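Local structure of uracil-DNA glycosylase (Nitratifractor salsuginis, 5X3G) at residues Q13-L18 against I30-L35; D24-P29 against T65-E70. The protein belongs to the uracil-DNA glycosylase family, whose alpha/beta fold places a central four-stranded parallel sheet between flanking helices. All coordinates share one frame; numbering follows the deposited sequence.

Interaction 1 of 2, residues Q13-L18 against I30-L35; sequences QLQELL and ILLPAL
Leu-18 reaches into a group of three leucines from segment 30-35, and most of the apolar packing runs through its two methyls. Its CD1 touches two delta methyls, 3.9 Å from Leu-32 CD1 and equally 3.9 Å from Leu-35 CD1. The other branch, CD2, turns to Leu-31 and meets its CD2 at 4.1 Å, the two side chains sliding past one another in opposite senses. Leu-18 is modelled with chi1 at -97°, well away from a staggered value, and Leu-32 is similarly displaced.

One turn earlier, Leu-14 runs alongside Leu-35, its CD1 4.1 Å from Leu-35 CB. Its CB faces Leu-32 CD1 more loosely, at 4.3 Å.

The backbones belong to helices 11-20 and 28-35, the N-terminal helical pair of this alpha/beta protein. Across these segments the axes run at 124° to each other and come no closer than 10.7 Å, a wide spacing bridged by the leucine side chains. Helix 28-35 is kinked where Pro-33, lacking an N-H, cannot bond back to the preceding turn.

A mixed contact borders the buried leucines. The aliphatic part of Gln-15 crosses Leu-32 at about a right angle, CG touching Leu-32 CD2 at 4.0 Å, while its amide NE2 makes a weak hydrogen bond to Glu-28 OE1. Beyond the pair, helix 40-48 packs on Leu-14 through Leu-43, and helix 179-196 meets Leu-31 through Leu-193 and Leu-35 through Phe-189.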
ATOM      1  N   GLN A  13      14.209   6.295  20.425  1.00 31.99           N
ATOM      2  CA  GLN A  13      12.764   6.185  20.265  1.00 33.19           C
ATOM      3  C   GLN A  13      12.383   5.656  18.889  1.00 32.53           C
ATOM      4  O   GLN A  13      11.387   4.938  18.763  1.00 28.97           O
ATOM      5  CB  GLN A  13      12.100   7.541  20.499  1.00 32.35           C
ATOM      6  CG  GLN A  13      12.377   8.152  21.860  1.00 42.68           C
ATOM      7  CD  GLN A  13      11.551   9.397  22.106  1.00 58.23           C
ATOM      8  OE1 GLN A  13      10.375   9.456  21.742  1.00 65.63           O
ATOM      9  NE2 GLN A  13      12.163  10.404  22.717  1.00 62.86           N
ATOM     10  N   LEU A  14      13.143   6.007  17.849  1.00 31.45           N
ATOM     11  CA  LEU A  14      12.804   5.543  16.505  1.00 33.29           C
ATOM     12  C   LEU A  14      13.137   4.068  16.332  1.00 30.12           C
ATOM     13  O   LEU A  14      12.383   3.327  15.690  1.00 33.21           O
ATOM     14  CB  LEU A  14      13.522   6.386  15.453  1.00 27.77           C
ATOM     15  CG  LEU A  14      13.131   7.863  15.399  1.00 31.05           C
ATOM     16  CD1 LEU A  14      13.874   8.584  14.278  1.00 30.29           C
ATOM     17  CD2 LEU A  14      11.627   8.015  15.250  1.00 28.42           C
ATOM     18  N   GLN A  15      14.266   3.623  16.889  1.00 26.51           N
ATOM     19  CA  GLN A  15      14.543   2.191  16.920  1.00 35.57           C
ATOM     20  C   GLN A  15      13.455   1.451  17.691  1.00 37.02           C
ATOM     21  O   GLN A  15      13.029   0.355  17.292  1.00 36.95           O
ATOM     22  CB  GLN A  15      15.925   1.936  17.525  1.00 33.42           C
ATOM     23  CG  GLN A  15      17.068   2.507  16.690  1.00 35.04           C
ATOM     24  CD  GLN A  15      18.403   2.467  17.408  1.00 47.25           C
ATOM     25  OE1 GLN A  15      18.487   2.748  18.603  1.00 38.17           O
ATOM     26  NE2 GLN A  15      19.459   2.127  16.677  1.00 44.92           N
ATOM     27  N   GLU A  16      12.970   2.050  18.785  1.00 32.45           N
ATOM     28  CA  GLU A  16      11.828   1.475  19.488  1.00 36.05           C
ATOM     29  C   GLU A  16      10.605   1.390  18.582  1.00 32.03           C
ATOM     30  O   GLU A  16       9.916   0.367  18.561  1.00 29.25           O
ATOM     31  CB  GLU A  16      11.499   2.291  20.736  1.00 42.04           C
ATOM     32  CG  GLU A  16      10.320   1.728  21.515  1.00 46.04           C
ATOM     33  CD  GLU A  16       9.831   2.650  22.613  1.00 52.39           C
ATOM     34  OE1 GLU A  16       9.145   2.156  23.532  1.00 54.80           O
ATOM     35  OE2 GLU A  16      10.128   3.861  22.558  1.00 50.73           O
ATOM     36  N   LEU A  17      10.319   2.457  17.833  1.00 27.24           N
ATOM     37  CA  LEU A  17       9.163   2.454  16.941  1.00 34.39           C
ATOM     38  C   LEU A  17       9.277   1.353  15.897  1.00 28.16           C
ATOM     39  O   LEU A  17       8.285   0.690  15.571  1.00 24.64           O
ATOM     40  CB  LEU A  17       9.022   3.816  16.264  1.00 22.32           C
ATOM     41  CG  LEU A  17       7.915   3.943  15.214  1.00 31.57           C
ATOM     42  CD1 LEU A  17       6.536   3.825  15.845  1.00 31.95           C
ATOM     43  CD2 LEU A  17       8.056   5.242  14.447  1.00 33.85           C
ATOM     44  N   LEU A  18      10.481   1.142  15.364  1.00 23.70           N
ATOM     45  CA  LEU A  18      10.685   0.059  14.407  1.00 30.41           C
ATOM     46  C   LEU A  18      10.431  -1.297  15.052  1.00 32.13           C
ATOM     47  O   LEU A  18       9.778  -2.163  14.458  1.00 30.46           O
ATOM     48  CB  LEU A  18      12.098   0.123  13.829  1.00 30.29           C
ATOM     49  CG  LEU A  18      12.263   0.827  12.478  1.00 28.17           C
ATOM     50  CD1 LEU A  18      12.157   2.338  12.624  1.00 24.08           C
ATOM     51  CD2 LEU A  18      13.587   0.427  11.849  1.00 27.09           C
ATOM     52  N   ILE A  30      18.015   2.747   5.767  1.00 35.17           N
ATOM     53  CA  ILE A  30      17.121   3.485   4.879  1.00 33.45           C
ATOM     54  C   ILE A  30      16.055   4.239   5.665  1.00 24.48           C
ATOM     55  O   ILE A  30      15.717   5.378   5.332  1.00 33.87           O
ATOM     56  CB  ILE A  30      16.484   2.520   3.858  1.00 33.52           C
ATOM     57  CG1 ILE A  30      17.560   1.786   3.054  1.00 30.59           C
ATOM     58  CG2 ILE A  30      15.552   3.267   2.917  1.00 30.32           C
ATOM     59  CD1 ILE A  30      16.997   0.791   2.060  1.00 37.76           C
ATOM     60  N   LEU A  31      15.533   3.626   6.725  1.00 26.70           N
ATOM     61  CA  LEU A  31      14.330   4.105   7.396  1.00 26.87           C
ATOM     62  C   LEU A  31      14.627   5.131   8.483  1.00 34.65           C
ATOM     63  O   LEU A  31      13.869   6.095   8.643  1.00 31.00           O
ATOM     64  CB  LEU A  31      13.570   2.912   7.984  1.00 27.38           C
ATOM     65  CG  LEU A  31      12.058   2.967   8.167  1.00 32.74           C
ATOM     66  CD1 LEU A  31      11.384   3.541   6.932  1.00 23.24           C
ATOM     67  CD2 LEU A  31      11.541   1.562   8.452  1.00 26.70           C
ATOM     68  N   LEU A  32      15.711   4.948   9.239  1.00 33.71           N
ATOM     69  CA  LEU A  32      16.060   5.929  10.266  1.00 36.43           C
ATOM     70  C   LEU A  32      16.394   7.293   9.673  1.00 35.67           C
ATOM     71  O   LEU A  32      15.871   8.300  10.179  1.00 34.19           O
ATOM     72  CB  LEU A  32      17.201   5.390  11.137  1.00 42.22           C
ATOM     73  CG  LEU A  32      16.823   4.956  12.554  1.00 39.61           C
ATOM     74  CD1 LEU A  32      15.649   3.990  12.520  1.00 37.67           C
ATOM     75  CD2 LEU A  32      18.014   4.329  13.257  1.00 36.45           C
ATOM     76  N   PRO A  33      17.235   7.414   8.634  1.00 33.33           N
ATOM     77  CA  PRO A  33      17.398   8.735   7.998  1.00 32.22           C
ATOM     78  C   PRO A  33      16.085   9.343   7.539  1.00 37.41           C
ATOM     79  O   PRO A  33      15.789  10.499   7.872  1.00 34.33           O
ATOM     80  CB  PRO A  33      18.338   8.436   6.824  1.00 38.66           C
ATOM     81  CG  PRO A  33      19.135   7.285   7.284  1.00 33.37           C
ATOM     82  CD  PRO A  33      18.185   6.432   8.074  1.00 29.29           C
ATOM     83  N   ALA A  34      15.281   8.581   6.791  1.00 34.25           N
ATOM     84  CA  ALA A  34      13.993   9.078   6.318  1.00 33.54           C
ATOM     85  C   ALA A  34      13.162   9.643   7.464  1.00 29.70           C
ATOM     86  O   ALA A  34      12.752  10.811   7.436  1.00 32.12           O
ATOM     87  CB  ALA A  34      13.239   7.955   5.602  1.00 35.98           C
ATOM     88  N   LEU A  35      12.935   8.832   8.501  1.00 24.56           N
ATOM     89  CA  LEU A  35      12.157   9.283   9.649  1.00 24.70           C
ATOM     90  C   LEU A  35      12.778  10.502  10.315  1.00 38.36           C
ATOM     91  O   LEU A  35      12.052  11.346  10.858  1.00 33.51           O
ATOM     92  CB  LEU A  35      12.007   8.151  10.661  1.00 23.47           C
ATOM     93  CG  LEU A  35      11.043   7.038  10.262  1.00 25.47           C
ATOM     94  CD1 LEU A  35      11.142   5.859  11.223  1.00 26.50           C
ATOM     95  CD2 LEU A  35       9.622   7.587  10.209  1.00 19.90           C
TER

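Interaction 2 of 2, residues D24-P29 against T65-E70; sequences DEEWEP and TLRPNE
Pro-68 lies flat over the Trp-27 indole: its CG is 3.6 Å from the centroid of the six-membered ring and 10° off the normal, a CH-pi contact, while CD sits over Trp-27 CE2. At the indole edge, NE1 donates to the carbonyl of Leu-66, with Leu-66 O almost exactly in the ring plane. The N-H is nearly straight onto this oxygen, though the modelled NE1-O separation of 2.5 Å is short and its exact value doubtful.

Asp-24 sets its carboxylate over a face of the Arg-67 guanidinium, the planes 22° apart. OD1 forms the salt bridge to Arg-67 NH2 at 2.6 Å. The other oxygen, OD2, accepts from Glu-26 N at 2.8 Å, an Asx turn that helps hold the carboxylate in place. Glu-26 comes to the guanidinium edge with its own carboxylate turned steeply (77°), making a long salt bridge, OE1 to Arg-67 NE 4.0 Å. Bends at chi2 and chi3 bring the guanidinium under Asp-24.

Phe-63 packs edge-to-face with Trp-27, and Tyr-200 touches Pro-68, where the approach to helix 28-35 meets the loop leading into strand 73-77.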
ATOM      1  N   ASP A  24      12.520  -5.218  10.756  1.00 44.23           N
ATOM      2  CA  ASP A  24      13.849  -5.775  10.967  1.00 36.31           C
ATOM      3  C   ASP A  24      14.894  -4.663  11.017  1.00 36.66           C
ATOM      4  O   ASP A  24      14.721  -3.595  10.423  1.00 36.75           O
ATOM      5  CB  ASP A  24      14.187  -6.766   9.854  1.00 42.91           C
ATOM      6  CG  ASP A  24      15.486  -7.498  10.102  1.00 44.88           C
ATOM      7  OD1 ASP A  24      15.463  -8.552  10.772  1.00 55.53           O
ATOM      8  OD2 ASP A  24      16.534  -7.016   9.634  1.00 50.68           O
ATOM      9  N   GLU A  25      15.999  -4.923  11.732  1.00 31.34           N
ATOM     10  CA  GLU A  25      17.023  -3.892  11.881  1.00 38.50           C
ATOM     11  C   GLU A  25      17.717  -3.582  10.560  1.00 36.20           C
ATOM     12  O   GLU A  25      18.310  -2.506  10.413  1.00 31.97           O
ATOM     13  CB  GLU A  25      18.067  -4.290  12.925  1.00 29.83           C
ATOM     14  CG  GLU A  25      18.478  -5.748  12.932  1.00 50.79           C
ATOM     15  CD  GLU A  25      19.318  -6.094  14.151  1.00 63.22           C
ATOM     16  OE1 GLU A  25      19.904  -7.197  14.180  1.00 52.06           O
ATOM     17  OE2 GLU A  25      19.399  -5.254  15.073  1.00 53.92           O
ATOM     18  N   GLU A  26      17.660  -4.503   9.588  1.00 35.05           N
ATOM     19  CA  GLU A  26      18.188  -4.211   8.257  1.00 33.33           C
ATOM     20  C   GLU A  26      17.580  -2.954   7.655  1.00 33.94           C
ATOM     21  O   GLU A  26      18.185  -2.352   6.760  1.00 38.89           O
ATOM     22  CB  GLU A  26      17.936  -5.368   7.290  1.00 35.01           C
ATOM     23  CG  GLU A  26      18.750  -6.618   7.517  1.00 48.69           C
ATOM     24  CD  GLU A  26      18.542  -7.623   6.402  1.00 57.59           C
ATOM     25  OE1 GLU A  26      17.858  -7.277   5.414  1.00 55.23           O
ATOM     26  OE2 GLU A  26      19.059  -8.754   6.509  1.00 75.21           O
ATOM     27  N   TRP A  27      16.392  -2.556   8.107  1.00 31.81           N
ATOM     28  CA  TRP A  27      15.737  -1.368   7.584  1.00 32.31           C
ATOM     29  C   TRP A  27      16.311  -0.071   8.134  1.00 27.45           C
ATOM     30  O   TRP A  27      15.992   0.996   7.599  1.00 25.72           O
ATOM     31  CB  TRP A  27      14.238  -1.433   7.875  1.00 33.22           C
ATOM     32  CG  TRP A  27      13.490  -2.186   6.837  1.00 30.91           C
ATOM     33  CD1 TRP A  27      12.947  -3.432   6.950  1.00 32.22           C
ATOM     34  CD2 TRP A  27      13.224  -1.751   5.502  1.00 24.83           C
ATOM     35  NE1 TRP A  27      12.346  -3.793   5.768  1.00 31.55           N
ATOM     36  CE2 TRP A  27      12.504  -2.777   4.862  1.00 29.73           C
ATOM     37  CE3 TRP A  27      13.522  -0.587   4.787  1.00 31.02           C
ATOM     38  CZ2 TRP A  27      12.074  -2.675   3.543  1.00 32.75           C
ATOM     39  CZ3 TRP A  27      13.099  -0.488   3.479  1.00 34.67           C
ATOM     40  CH2 TRP A  27      12.382  -1.526   2.870  1.00 32.90           C
ATOM     41  N   GLU A  28      17.151  -0.133   9.166  1.00 30.34           N
ATOM     42  CA  GLU A  28      17.656   1.095   9.776  1.00 32.22           C
ATOM     43  C   GLU A  28      18.441   1.999   8.827  1.00 23.71           C
ATOM     44  O   GLU A  28      18.243   3.225   8.897  1.00 33.69           O
ATOM     45  CB  GLU A  28      18.496   0.752  11.013  1.00 36.84           C
ATOM     46  CG  GLU A  28      17.657   0.384  12.225  1.00 36.76           C
ATOM     47  CD  GLU A  28      18.464   0.324  13.506  1.00 48.92           C
ATOM     48  OE1 GLU A  28      19.587   0.870  13.531  1.00 53.63           O
ATOM     49  OE2 GLU A  28      17.969  -0.261  14.492  1.00 41.47           O
ATOM     50  N   PRO A  29      19.326   1.503   7.950  1.00 30.19           N
ATOM     51  CA  PRO A  29      20.062   2.432   7.071  1.00 29.28           C
ATOM     52  C   PRO A  29      19.169   3.268   6.172  1.00 35.43           C
ATOM     53  O   PRO A  29      19.533   4.403   5.838  1.00 39.88           O
ATOM     54  CB  PRO A  29      20.963   1.497   6.252  1.00 29.46           C
ATOM     55  CG  PRO A  29      21.133   0.301   7.104  1.00 35.75           C
ATOM     56  CD  PRO A  29      19.822   0.122   7.804  1.00 24.32           C
ATOM     57  N   THR A  65       7.625  -7.063   6.994  1.00 28.72           N
ATOM     58  CA  THR A  65       7.926  -8.383   6.454  1.00 35.92           C
ATOM     59  C   THR A  65       9.035  -8.291   5.415  1.00 37.33           C
ATOM     60  O   THR A  65      10.050  -8.991   5.515  1.00 35.52           O
ATOM     61  CB  THR A  65       6.678  -9.018   5.841  1.00 31.55           C
ATOM     62  OG1 THR A  65       5.617  -9.009   6.800  1.00 27.63           O
ATOM     63  CG2 THR A  65       6.967 -10.452   5.425  1.00 30.44           C
ATOM     64  N   LEU A  66       8.846  -7.431   4.417  1.00 31.39           N
ATOM     65  CA  LEU A  66       9.869  -7.218   3.404  1.00 31.76           C
ATOM     66  C   LEU A  66      11.151  -6.688   4.031  1.00 37.30           C
ATOM     67  O   LEU A  66      11.123  -5.867   4.952  1.00 34.13           O
ATOM     68  CB  LEU A  66       9.371  -6.233   2.345  1.00 33.79           C
ATOM     69  CG  LEU A  66       8.300  -6.677   1.348  1.00 24.64           C
ATOM     70  CD1 LEU A  66       7.813  -5.483   0.547  1.00 28.87           C
ATOM     71  CD2 LEU A  66       8.844  -7.755   0.426  1.00 28.64           C
ATOM     72  N   ARG A  67      12.267  -7.171   3.537  1.00 35.24           N
ATOM     73  CA  ARG A  67      13.588  -6.613   3.757  1.00 35.81           C
ATOM     74  C   ARG A  67      13.975  -5.759   2.555  1.00 38.79           C
ATOM     75  O   ARG A  67      13.456  -5.971   1.455  1.00 29.54           O
ATOM     76  CB  ARG A  67      14.615  -7.729   3.972  1.00 38.17           C
ATOM     77  CG  ARG A  67      14.151  -8.751   4.998  1.00 40.25           C
ATOM     78  CD  ARG A  67      14.095  -8.142   6.392  1.00 44.24           C
ATOM     79  NE  ARG A  67      14.838  -8.919   7.379  1.00 56.45           N
ATOM     80  CZ  ARG A  67      14.281  -9.833   8.169  1.00 62.58           C
ATOM     81  NH1 ARG A  67      12.979 -10.073   8.084  1.00 55.79           N
ATOM     82  NH2 ARG A  67      15.018 -10.498   9.047  1.00 64.37           N
ATOM     83  N   PRO A  68      14.859  -4.770   2.733  1.00 33.68           N
ATOM     84  CA  PRO A  68      15.105  -3.800   1.648  1.00 29.02           C
ATOM     85  C   PRO A  68      15.428  -4.416   0.294  1.00 36.73           C
ATOM     86  O   PRO A  68      14.978  -3.887  -0.732  1.00 33.97           O
ATOM     87  CB  PRO A  68      16.279  -2.978   2.192  1.00 37.18           C
ATOM     88  CG  PRO A  68      16.105  -3.028   3.666  1.00 35.10           C
ATOM     89  CD  PRO A  68      15.576  -4.404   3.968  1.00 32.73           C
ATOM     90  N   ASN A  69      16.178  -5.518   0.249  1.00 35.54           N
ATOM     91  CA  ASN A  69      16.563  -6.101  -1.032  1.00 38.95           C
ATOM     92  C   ASN A  69      15.475  -6.972  -1.645  1.00 36.16           C
ATOM     93  O   ASN A  69      15.671  -7.488  -2.749  1.00 33.23           O
ATOM     94  CB  ASN A  69      17.852  -6.916  -0.886  1.00 41.93           C
ATOM     95  CG  ASN A  69      17.630  -8.251  -0.202  1.00 43.79           C
ATOM     96  OD1 ASN A  69      16.769  -8.383   0.667  1.00 48.29           O
ATOM     97  ND2 ASN A  69      18.407  -9.254  -0.597  1.00 52.34           N
ATOM     98  N   GLU A  70      14.345  -7.156  -0.964  1.00 39.06           N
ATOM     99  CA  GLU A  70      13.212  -7.881  -1.520  1.00 36.70           C
ATOM    100  C   GLU A  70      12.184  -6.958  -2.160  1.00 33.91           C
ATOM    101  O   GLU A  70      11.229  -7.444  -2.773  1.00 29.35           O
ATOM    102  CB  GLU A  70      12.545  -8.729  -0.432  1.00 34.79           C
ATOM    103  CG  GLU A  70      13.521  -9.545   0.398  1.00 35.07           C
ATOM    104  CD  GLU A  70      12.845 -10.261   1.548  1.00 42.54           C
ATOM    105  OE1 GLU A  70      12.092  -9.604   2.295  1.00 37.18           O
ATOM    106  OE2 GLU A  70      13.064 -11.481   1.702  1.00 44.80           O
TER
HETATM  107  O   HOH W   1      11.101  -6.111   8.422  1.00 40.02           O
HETATM  108  O   HOH W   2      17.793  -6.074   2.236  1.00 35.77           O

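Helix 28-35 joins the two contacts: its body packs on helix 11-20 in interaction 1, and the residues leading into it, including the 3-10 turn 25-27, meet segment 65-70 in interaction 2. Their centres are about 12 Å apart, on the same side of the chain's centre. The segments alternate along the chain, in the order 13-18, 24-29, 30-35, 65-70. Direct packing bridges them too, with Ile-30 CD1 3.8 Å from Pro-68 CB and Leu-18 CD2 4.1 Å from Glu-28 CG. Together they tie the N-terminal helices to the chain just ahead of strand 73-77, an inner strand of the parallel sheet.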